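Local structure of surface-associated protein CshB (Streptococcus gordonii, 6YZG) at residues Tyr179-Asp188 / Tyr208-Gly218; Leu2-Lys11 / Gly22-Ser30. The protein is a cell-wall-anchored streptococcal surface adhesin, and this piece, its second non-repetitive domain, probably takes part in binding fibronectin. All coordinates share one frame; numbering follows the deposited sequence.

Contact 1 (Tyr179-Asp188 / Tyr208-Gly218). Unlike the reference sequence in segment 179-188: Asn180 (reference Thr).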
loop_
_atom_site.group_PDB
_atom_site.type_symbol
_atom_site.label_atom_id
_atom_site.label_comp_id
_atom_site.label_asym_id
_atom_site.label_seq_id
_atom_site.Cartn_x
_atom_site.Cartn_y
_atom_site.Cartn_z
ATOM N N TYR A 179 -10.448 -10.482 1.078
ATOM C CA TYR A 179 -9.957 -9.109 0.685
ATOM C C TYR A 179 -10.722 -8.164 1.624
ATOM O O TYR A 179 -11.631 -8.650 2.300
ATOM C CB TYR A 179 -10.206 -8.665 -0.785
ATOM C CG TYR A 179 -11.580 -9.049 -1.264
ATOM C CD1 TYR A 179 -11.784 -10.290 -1.825
ATOM C CD2 TYR A 179 -12.698 -8.268 -0.996
ATOM C CE1 TYR A 179 -13.052 -10.798 -2.052
ATOM C CE2 TYR A 179 -13.963 -8.750 -1.250
ATOM C CZ TYR A 179 -14.153 -10.001 -1.823
ATOM O OH TYR A 179 -15.379 -10.513 -2.000
ATOM N N ASN A 180 -10.506 -6.855 1.514
ATOM C CA ASN A 180 -11.222 -5.901 2.385
ATOM C C ASN A 180 -12.177 -4.964 1.606
ATOM O O ASN A 180 -11.741 -4.267 0.765
ATOM C CB ASN A 180 -10.176 -5.122 3.177
ATOM C CG ASN A 180 -10.826 -4.040 3.974
ATOM O OD1 ASN A 180 -11.679 -4.312 4.794
ATOM N ND2 ASN A 180 -10.487 -2.811 3.671
ATOM N N VAL A 181 -13.463 -4.968 1.932
ATOM C CA VAL A 181 -14.460 -4.071 1.321
ATOM C C VAL A 181 -14.303 -2.668 1.923
ATOM O O VAL A 181 -14.251 -2.567 3.159
ATOM C CB VAL A 181 -15.880 -4.609 1.519
ATOM C CG1 VAL A 181 -16.888 -3.721 0.812
ATOM C CG2 VAL A 181 -15.936 -6.065 1.078
ATOM N N ILE A 182 -14.200 -1.618 1.126
ATOM C CA ILE A 182 -14.034 -0.260 1.680
ATOM C C ILE A 182 -15.372 0.175 2.234
ATOM O O ILE A 182 -16.392 0.174 1.516
ATOM C CB ILE A 182 -13.525 0.741 0.620
ATOM C CG1 ILE A 182 -12.197 0.289 0.056
ATOM C CG2 ILE A 182 -13.442 2.131 1.202
ATOM C CD1 ILE A 182 -11.642 1.086 -1.124
ATOM N N THR A 183 -15.348 0.618 3.487
ATOM C CA THR A 183 -16.540 1.150 4.129
ATOM C C THR A 183 -16.458 2.656 4.338
ATOM O O THR A 183 -15.357 3.245 4.213
ATOM C CB THR A 183 -16.732 0.472 5.485
ATOM O OG1 THR A 183 -15.643 0.864 6.311
ATOM C CG2 THR A 183 -16.792 -1.032 5.384
ATOM N N LYS A 184 -17.614 3.250 4.605
ATOM C CA LYS A 184 -17.669 4.690 4.915
ATOM C C LYS A 184 -16.736 5.018 6.076
ATOM O O LYS A 184 -16.026 5.985 5.991
ATOM C CB LYS A 184 -19.115 5.094 5.210
ATOM C CG LYS A 184 -19.264 6.547 5.628
ATOM C CD LYS A 184 -20.663 7.073 5.501
ATOM C CE LYS A 184 -20.682 8.587 5.600
ATOM N NZ LYS A 184 -22.057 9.124 5.499
ATOM N N LYS A 185 -16.715 4.199 7.121
ATOM C CA LYS A 185 -15.799 4.438 8.253
ATOM C C LYS A 185 -14.347 4.429 7.807
ATOM O O LYS A 185 -13.555 5.323 8.183
ATOM C CB LYS A 185 -16.070 3.373 9.328
ATOM C CG LYS A 185 -15.136 3.547 10.532
ATOM C CD LYS A 185 -15.364 2.545 11.637
ATOM C CE LYS A 185 -14.947 3.079 12.991
ATOM N NZ LYS A 185 -13.573 3.637 12.958
ATOM N N MET A 186 -13.939 3.480 6.971
ATOM C CA MET A 186 -12.545 3.408 6.517
ATOM C C MET A 186 -12.193 4.660 5.693
ATOM O O MET A 186 -11.060 5.188 5.787
ATOM C CB MET A 186 -12.320 2.187 5.631
ATOM C CG MET A 186 -12.244 0.896 6.390
ATOM S SD MET A 186 -12.414 -0.522 5.231
ATOM C CE MET A 186 -12.806 -1.824 6.394
ATOM N N LEU A 187 -13.115 5.072 4.836
ATOM C CA LEU A 187 -12.902 6.239 3.953
ATOM C C LEU A 187 -12.770 7.506 4.828
ATOM O O LEU A 187 -11.846 8.289 4.588
ATOM C CB LEU A 187 -14.053 6.290 2.931
ATOM C CG LEU A 187 -14.010 7.451 1.964
ATOM C CD1 LEU A 187 -12.708 7.515 1.175
ATOM C CD2 LEU A 187 -15.223 7.374 1.052
ATOM N N ASP A 188 -13.632 7.666 5.835
ATOM C CA ASP A 188 -13.645 8.877 6.704
ATOM C C ASP A 188 -12.401 8.843 7.579
ATOM O O ASP A 188 -11.783 9.957 7.724
ATOM C CB ASP A 188 -14.966 9.000 7.445
ATOM C CG ASP A 188 -16.085 9.537 6.581
ATOM O OD1 ASP A 188 -15.785 10.271 5.586
ATOM O OD2 ASP A 188 -17.219 9.273 6.914
ATOM N N TYR A 208 -19.453 8.518 -1.132
ATOM C CA TYR A 208 -19.941 7.454 -0.231
ATOM C C TYR A 208 -20.837 6.494 -1.013
ATOM O O TYR A 208 -20.955 5.301 -0.589
ATOM C CB TYR A 208 -20.706 8.031 0.960
ATOM C CG TYR A 208 -19.839 8.921 1.779
ATOM C CD1 TYR A 208 -18.713 8.436 2.422
ATOM C CD2 TYR A 208 -20.170 10.261 1.926
ATOM C CE1 TYR A 208 -17.915 9.271 3.213
ATOM C CE2 TYR A 208 -19.346 11.110 2.640
ATOM C CZ TYR A 208 -18.224 10.619 3.288
ATOM O OH TYR A 208 -17.446 11.504 4.007
ATOM N N LYS A 209 -21.449 6.943 -2.088
ATOM C CA LYS A 209 -22.321 6.072 -2.921
ATOM C C LYS A 209 -21.494 5.430 -4.054
ATOM O O LYS A 209 -22.096 4.718 -4.864
ATOM C CB LYS A 209 -23.593 6.764 -3.396
ATOM C CG LYS A 209 -24.480 7.200 -2.227
ATOM C CD LYS A 209 -24.769 6.050 -1.267
ATOM C CE LYS A 209 -25.594 6.426 -0.041
ATOM N NZ LYS A 209 -26.964 6.833 -0.416
ATOM N N TYR A 210 -20.182 5.585 -4.122
ATOM C CA TYR A 210 -19.292 4.664 -4.894
ATOM C C TYR A 210 -19.071 3.403 -4.076
ATOM O O TYR A 210 -18.697 2.397 -4.666
ATOM C CB TYR A 210 -17.979 5.339 -5.264
ATOM C CG TYR A 210 -17.996 6.149 -6.532
ATOM C CD1 TYR A 210 -18.988 7.074 -6.817
ATOM C CD2 TYR A 210 -16.992 6.000 -7.469
ATOM C CE1 TYR A 210 -18.967 7.793 -7.988
ATOM C CE2 TYR A 210 -16.944 6.733 -8.638
ATOM C CZ TYR A 210 -17.945 7.622 -8.916
ATOM O OH TYR A 210 -17.923 8.424 -10.038
ATOM N N LEU A 211 -19.139 3.444 -2.750
ATOM C CA LEU A 211 -18.840 2.293 -1.908
ATOM C C LEU A 211 -19.876 1.217 -2.107
ATOM O O LEU A 211 -21.045 1.498 -2.422
ATOM C CB LEU A 211 -18.755 2.778 -0.464
ATOM C CG LEU A 211 -17.690 3.827 -0.175
ATOM C CD1 LEU A 211 -17.643 4.122 1.318
ATOM C CD2 LEU A 211 -16.369 3.453 -0.772
ATOM N N SER A 212 -19.462 -0.023 -1.907
ATOM C CA SER A 212 -20.410 -1.151 -2.026
ATOM C C SER A 212 -21.492 -1.057 -0.969
ATOM O O SER A 212 -21.215 -0.843 0.215
ATOM C CB SER A 212 -19.699 -2.465 -1.905
ATOM O OG SER A 212 -20.636 -3.514 -2.155
ATOM N N PRO A 213 -22.735 -1.315 -1.323
ATOM C CA PRO A 213 -23.799 -1.516 -0.320
ATOM C C PRO A 213 -23.547 -2.741 0.546
ATOM O O PRO A 213 -24.017 -2.824 1.660
ATOM C CB PRO A 213 -25.027 -1.798 -1.212
ATOM C CG PRO A 213 -24.770 -1.139 -2.481
ATOM C CD PRO A 213 -23.277 -1.268 -2.683
ATOM N N ASP A 214 -22.769 -3.698 0.038
ATOM C CA ASP A 214 -22.468 -5.002 0.674
ATOM C C ASP A 214 -21.115 -4.878 1.344
ATOM O O ASP A 214 -20.073 -5.129 0.742
ATOM C CB ASP A 214 -22.530 -6.108 -0.374
ATOM C CG ASP A 214 -22.129 -7.442 0.158
ATOM O OD1 ASP A 214 -21.858 -7.593 1.383
ATOM O OD2 ASP A 214 -21.926 -8.318 -0.703
ATOM N N THR A 215 -21.134 -4.508 2.631
ATOM C CA THR A 215 -19.864 -4.325 3.393
ATOM C C THR A 215 -19.192 -5.641 3.757
ATOM O O THR A 215 -17.997 -5.630 4.147
ATOM C CB THR A 215 -20.081 -3.504 4.675
ATOM O OG1 THR A 215 -20.773 -4.300 5.637
ATOM C CG2 THR A 215 -20.813 -2.242 4.378
ATOM N N VAL A 216 -19.839 -6.789 3.526
ATOM C CA VAL A 216 -19.287 -8.095 3.911
ATOM C C VAL A 216 -18.476 -8.696 2.784
ATOM O O VAL A 216 -17.363 -9.126 2.981
ATOM C CB VAL A 216 -20.384 -9.057 4.377
ATOM C CG1 VAL A 216 -19.848 -10.453 4.664
ATOM C CG2 VAL A 216 -21.109 -8.444 5.545
ATOM N N THR A 217 -19.081 -8.751 1.573
ATOM C CA THR A 217 -18.401 -9.385 0.432
ATOM C C THR A 217 -18.099 -8.383 -0.689
ATOM O O THR A 217 -17.366 -8.766 -1.625
ATOM C CB THR A 217 -19.162 -10.577 -0.165
ATOM O OG1 THR A 217 -20.184 -10.127 -1.082
ATOM C CG2 THR A 217 -19.683 -11.496 0.912
ATOM N N GLY A 218 -18.643 -7.172 -0.644
ATOM C CA GLY A 218 -18.327 -6.190 -1.699
ATOM C C GLY A 218 -18.972 -6.515 -3.018
ATOM O O GLY A 218 -18.524 -5.976 -4.066
HETATM O O HOH W 1 -14.278 -9.904 2.114
HETATM O O HOH W 2 -15.216 -4.131 5.308
HETATM O O HOH W 3 -16.833 -0.551 -1.090
HETATM O O HOH W 4 -19.099 -0.267 1.980
#
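Lys184 lies over one face of the Tyr208 ring, its CE 3.7 Å from the ring centroid as a CH-pi contact and its NZ following as a cation-pi partner 12° off the ring normal. The pair closes one end of a seam in the CshA-type non-repetitive domain 2, where the first turn of helix 184-193 and the strand 180-181 before it meet the loop that leads to strand 224-229. An extended lysine chain, with CG anti to the backbone N (chi1 176°), carries the ammonium over that face. The hydroxyl end of the ring is tied down as well: Tyr208 OH donates to the syn lone pair of Asp188 OD1 at 2.6 Å, the carboxylate turned 71° from the ring plane. Next along the seam, Leu211 inserts its two methyls separately, CD2 against Ile182 CG2 at 3.8 Å and CD1 against the start of the helix, 3.4 Å from Lys184 N. Val181 fits into the curl of residues 214-218, its CG2 3.4 Å from Gly218 N. At the far end the Tyr179 hydroxyl gives a 2.7 Å bond to Thr217 O.

The two backbones are joined through water. Ile182 O accepts from two waters, one also bound to Ser212 N and the other to Ser212 O.

The second shell sets both partners. Thr183 and Met186 form a capping box, fixing where the helix begins, while Ser212 makes an ST turn with Asp214 N. Thr215 OG1 is bonded to Asn289 O of the second subunit, so the loop also faces the dimer partner. Asp214 shapes the curl itself: OD1 receives Val216 N and Thr217 N from the same face of its carboxylate plane, the latter at 3.0 Å.

Contact 2 (Leu2-Lys11 / Gly22-Ser30); sequences LDFSDSASWK and GTTFTKEIS
Phe25 sets the edge of its ring on the face of the Trp10 indole, CD2 lying 3.5 Å from Trp10 CE2, with the planes at 65°. Its own face receives the edge of Phe4, whose CD1 sits 3.8 Å from Phe25 CE2, so two T-shaped pairs share one central ring. A first torsion of 174° turns the Phe25 ring away from its own backbone N and over the 2-11 segment; its CB also makes a CH-pi contact with the six-membered ring of Trp10. Leu2 continues the apolar surface, touching Phe25 CE1 through CD1 and Ile29 CG2 through CD2, and it packs on Phe262 of the second subunit.

The rotation of the indole is fixed by a nearly straight bond, Trp10 NE1 to Phe4 O at 2.8 Å, the acceptor lying in the ring plane. Between the backbones, Lys11 and Thr24 exchange two hydrogen bonds, and Thr26 N donates to Ser9 O at 2.9 Å. That carbonyl also accepts from a water held by Thr24 OG1 and Thr26 OG1.

Trp10 and Phe25 thus face each other as a non-hydrogen-bonded pair beside the hydrogen-bonded pair Lys11-Thr24: a short antiparallel beta ladder with an aromatic cluster on one face.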
loop_
_atom_site.group_PDB
_atom_site.type_symbol
_atom_site.label_atom_id
_atom_site.label_comp_id
_atom_site.label_asym_id
_atom_site.label_seq_id
_atom_site.Cartn_x
_atom_site.Cartn_y
_atom_site.Cartn_z
ATOM N N LEU A 2 -5.863 -10.721 -21.087
ATOM C CA LEU A 2 -5.641 -10.041 -22.392
ATOM C C LEU A 2 -4.425 -9.151 -22.334
ATOM O O LEU A 2 -4.215 -8.389 -21.387
ATOM C CB LEU A 2 -6.869 -9.235 -22.767
ATOM C CG LEU A 2 -8.152 -10.035 -23.011
ATOM C CD1 LEU A 2 -9.293 -9.125 -23.327
ATOM C CD2 LEU A 2 -7.971 -11.110 -24.085
ATOM N N ASP A 3 -3.649 -9.205 -23.432
ATOM C CA ASP A 3 -2.480 -8.342 -23.676
ATOM C C ASP A 3 -2.933 -7.112 -24.423
ATOM O O ASP A 3 -3.038 -7.088 -25.654
ATOM C CB ASP A 3 -1.378 -9.089 -24.442
ATOM C CG ASP A 3 -0.154 -8.231 -24.680
ATOM O OD1 ASP A 3 -0.136 -7.095 -24.311
ATOM O OD2 ASP A 3 0.819 -8.784 -25.329
ATOM N N PHE A 4 -3.269 -6.066 -23.683
ATOM C CA PHE A 4 -3.729 -4.829 -24.288
ATOM C C PHE A 4 -2.612 -4.062 -24.957
ATOM O O PHE A 4 -2.914 -3.058 -25.686
ATOM C CB PHE A 4 -4.420 -4.000 -23.217
ATOM C CG PHE A 4 -5.705 -4.587 -22.691
ATOM C CD1 PHE A 4 -6.761 -4.868 -23.584
ATOM C CD2 PHE A 4 -5.889 -4.873 -21.339
ATOM C CE1 PHE A 4 -7.972 -5.387 -23.112
ATOM C CE2 PHE A 4 -7.079 -5.444 -20.914
ATOM C CZ PHE A 4 -8.112 -5.658 -21.780
ATOM N N SER A 5 -1.367 -4.478 -24.805
ATOM C CA SER A 5 -0.218 -3.752 -25.415
ATOM C C SER A 5 -0.056 -4.160 -26.877
ATOM O O SER A 5 0.786 -3.505 -27.555
ATOM C CB SER A 5 1.080 -3.991 -24.655
ATOM O OG SER A 5 1.631 -5.274 -24.988
ATOM N N ASP A 6 -0.690 -5.245 -27.338
ATOM C CA ASP A 6 -0.519 -5.715 -28.741
ATOM C C ASP A 6 -1.228 -4.732 -29.676
ATOM O O ASP A 6 -2.456 -4.698 -29.750
ATOM C CB ASP A 6 -1.046 -7.133 -28.863
ATOM C CG ASP A 6 -0.833 -7.713 -30.245
ATOM O OD1 ASP A 6 0.244 -8.206 -30.467
ATOM O OD2 ASP A 6 -1.791 -7.719 -31.063
ATOM N N SER A 7 -0.496 -3.815 -30.321
ATOM C CA SER A 7 -1.118 -2.716 -31.077
ATOM C C SER A 7 -2.001 -3.245 -32.206
ATOM O O SER A 7 -3.017 -2.645 -32.475
ATOM C CB SER A 7 -0.024 -1.783 -31.612
ATOM O OG SER A 7 0.874 -2.538 -32.396
ATOM N N ALA A 8 -1.663 -4.357 -32.833
ATOM C CA ALA A 8 -2.439 -4.891 -33.968
ATOM C C ALA A 8 -3.793 -5.478 -33.524
ATOM O O ALA A 8 -4.676 -5.709 -34.360
ATOM C CB ALA A 8 -1.625 -5.925 -34.696
ATOM N N SER A 9 -4.017 -5.640 -32.209
ATOM C CA SER A 9 -5.303 -6.156 -31.682
ATOM C C SER A 9 -6.356 -5.027 -31.668
ATOM O O SER A 9 -7.550 -5.350 -31.561
ATOM C CB SER A 9 -5.181 -6.698 -30.303
ATOM O OG SER A 9 -4.334 -7.839 -30.248
ATOM N N TRP A 10 -5.965 -3.774 -31.763
ATOM C CA TRP A 10 -6.841 -2.610 -31.688
ATOM C C TRP A 10 -7.226 -2.092 -33.060
ATOM O O TRP A 10 -6.333 -2.027 -33.954
ATOM C CB TRP A 10 -6.198 -1.487 -30.893
ATOM C CG TRP A 10 -5.956 -1.833 -29.451
ATOM C CD1 TRP A 10 -4.785 -2.231 -28.873
ATOM C CD2 TRP A 10 -6.909 -1.713 -28.395
ATOM N NE1 TRP A 10 -4.975 -2.401 -27.517
ATOM C CE2 TRP A 10 -6.248 -2.086 -27.186
ATOM C CE3 TRP A 10 -8.242 -1.362 -28.348
ATOM C CZ2 TRP A 10 -6.944 -2.134 -25.959
ATOM C CZ3 TRP A 10 -8.927 -1.400 -27.155
ATOM C CH2 TRP A 10 -8.283 -1.773 -25.969
ATOM N N LYS A 11 -8.459 -1.705 -33.195
ATOM C CA LYS A 11 -8.942 -0.954 -34.397
ATOM C C LYS A 11 -9.761 0.233 -33.964
ATOM O O LYS A 11 -10.433 0.202 -32.912
ATOM C CB LYS A 11 -9.796 -1.797 -35.338
ATOM C CG LYS A 11 -9.093 -2.993 -35.877
ATOM C CD LYS A 11 -8.119 -2.576 -36.992
ATOM C CE LYS A 11 -7.526 -3.785 -37.697
ATOM N NZ LYS A 11 -6.705 -4.572 -36.727
ATOM N N GLY A 22 -16.794 2.756 -30.157
ATOM C CA GLY A 22 -16.626 2.002 -31.403
ATOM C C GLY A 22 -15.232 1.470 -31.591
ATOM O O GLY A 22 -14.988 0.743 -32.573
ATOM N N THR A 23 -14.262 1.828 -30.750
ATOM C CA THR A 23 -12.970 1.144 -30.756
ATOM C C THR A 23 -13.162 -0.340 -30.490
ATOM O O THR A 23 -14.016 -0.737 -29.653
ATOM C CB THR A 23 -12.014 1.693 -29.693
ATOM O OG1 THR A 23 -11.718 3.062 -30.012
ATOM C CG2 THR A 23 -10.746 0.876 -29.520
ATOM N N THR A 24 -12.426 -1.196 -31.185
ATOM C CA THR A 24 -12.455 -2.635 -30.922
ATOM C C THR A 24 -11.084 -3.174 -30.523
ATOM O O THR A 24 -10.015 -2.685 -30.964
ATOM C CB THR A 24 -12.988 -3.448 -32.124
ATOM O OG1 THR A 24 -12.063 -3.314 -33.231
ATOM C CG2 THR A 24 -14.405 -3.061 -32.428
ATOM N N PHE A 25 -11.144 -4.239 -29.714
ATOM C CA PHE A 25 -9.974 -5.055 -29.336
ATOM C C PHE A 25 -10.360 -6.472 -29.742
ATOM O O PHE A 25 -11.405 -6.965 -29.258
ATOM C CB PHE A 25 -9.626 -4.979 -27.843
ATOM C CG PHE A 25 -8.528 -5.900 -27.409
ATOM C CD1 PHE A 25 -8.819 -7.202 -27.032
ATOM C CD2 PHE A 25 -7.206 -5.464 -27.458
ATOM C CE1 PHE A 25 -7.794 -8.061 -26.693
ATOM C CE2 PHE A 25 -6.186 -6.334 -27.061
ATOM C CZ PHE A 25 -6.507 -7.619 -26.704
ATOM N N THR A 26 -9.560 -7.182 -30.522
ATOM C CA THR A 26 -9.891 -8.525 -30.963
ATOM C C THR A 26 -8.677 -9.449 -30.806
ATOM O O THR A 26 -7.567 -9.071 -31.157
ATOM C CB THR A 26 -10.271 -8.478 -32.457
ATOM O OG1 THR A 26 -11.241 -7.460 -32.738
ATOM C CG2 THR A 26 -10.784 -9.843 -32.854
ATOM N N LYS A 27 -8.872 -10.616 -30.224
ATOM C CA LYS A 27 -7.768 -11.556 -29.985
ATOM C C LYS A 27 -8.318 -12.977 -30.109
ATOM O O LYS A 27 -9.312 -13.342 -29.462
ATOM C CB LYS A 27 -7.128 -11.339 -28.613
ATOM C CG LYS A 27 -6.013 -12.337 -28.253
ATOM C CD LYS A 27 -4.779 -12.189 -29.071
ATOM C CE LYS A 27 -3.741 -13.237 -28.674
ATOM N NZ LYS A 27 -2.461 -13.089 -29.404
ATOM N N GLU A 28 -7.588 -13.811 -30.859
ATOM C CA GLU A 28 -7.803 -15.251 -30.810
ATOM C C GLU A 28 -7.003 -15.800 -29.642
ATOM O O GLU A 28 -5.784 -15.947 -29.730
ATOM C CB GLU A 28 -7.398 -15.878 -32.156
ATOM C CG GLU A 28 -7.801 -17.336 -32.317
ATOM C CD GLU A 28 -7.532 -17.908 -33.704
ATOM O OE1 GLU A 28 -7.038 -17.164 -34.631
ATOM O OE2 GLU A 28 -7.761 -19.139 -33.816
ATOM N N ILE A 29 -7.671 -15.985 -28.523
ATOM C CA ILE A 29 -7.000 -16.278 -27.227
ATOM C C ILE A 29 -6.561 -17.728 -27.115
ATOM O O ILE A 29 -5.721 -18.016 -26.241
ATOM C CB ILE A 29 -7.886 -15.858 -26.047
ATOM C CG1 ILE A 29 -9.180 -16.659 -26.052
ATOM C CG2 ILE A 29 -8.065 -14.361 -26.069
ATOM C CD1 ILE A 29 -10.018 -16.468 -24.793
ATOM N N SER A 30 -7.137 -18.571 -27.914
ATOM C CA SER A 30 -6.844 -20.024 -27.940
ATOM C C SER A 30 -7.230 -20.406 -29.353
ATOM O O SER A 30 -8.090 -19.797 -29.975
ATOM C CB SER A 30 -7.689 -20.671 -26.815
ATOM O OG SER A 30 -7.487 -22.058 -26.686
HETATM O O HOH W 5 -9.927 -5.080 -33.089
#

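In the fold
The two contacts show how local pairings close separate parts of one adhesin domain. Contact 2 comes first along the chain and is complete before contact 1 begins; their centres lie 33 Å apart, and their nearest atoms are about 20 Å apart. Contact 2 joins strand 10-11 to strand 24-30 at one end of a six-stranded antiparallel sheet. Contact 1 belongs to a different, three-stranded sheet, in which strand 180-181 is an outermost strand within the chain, pairing with 224-229, and to the helix that follows. All four segments belong to non-repetitive domain 2. Both contacts also touch the second subunit, so each has a part in the assembly of two chains.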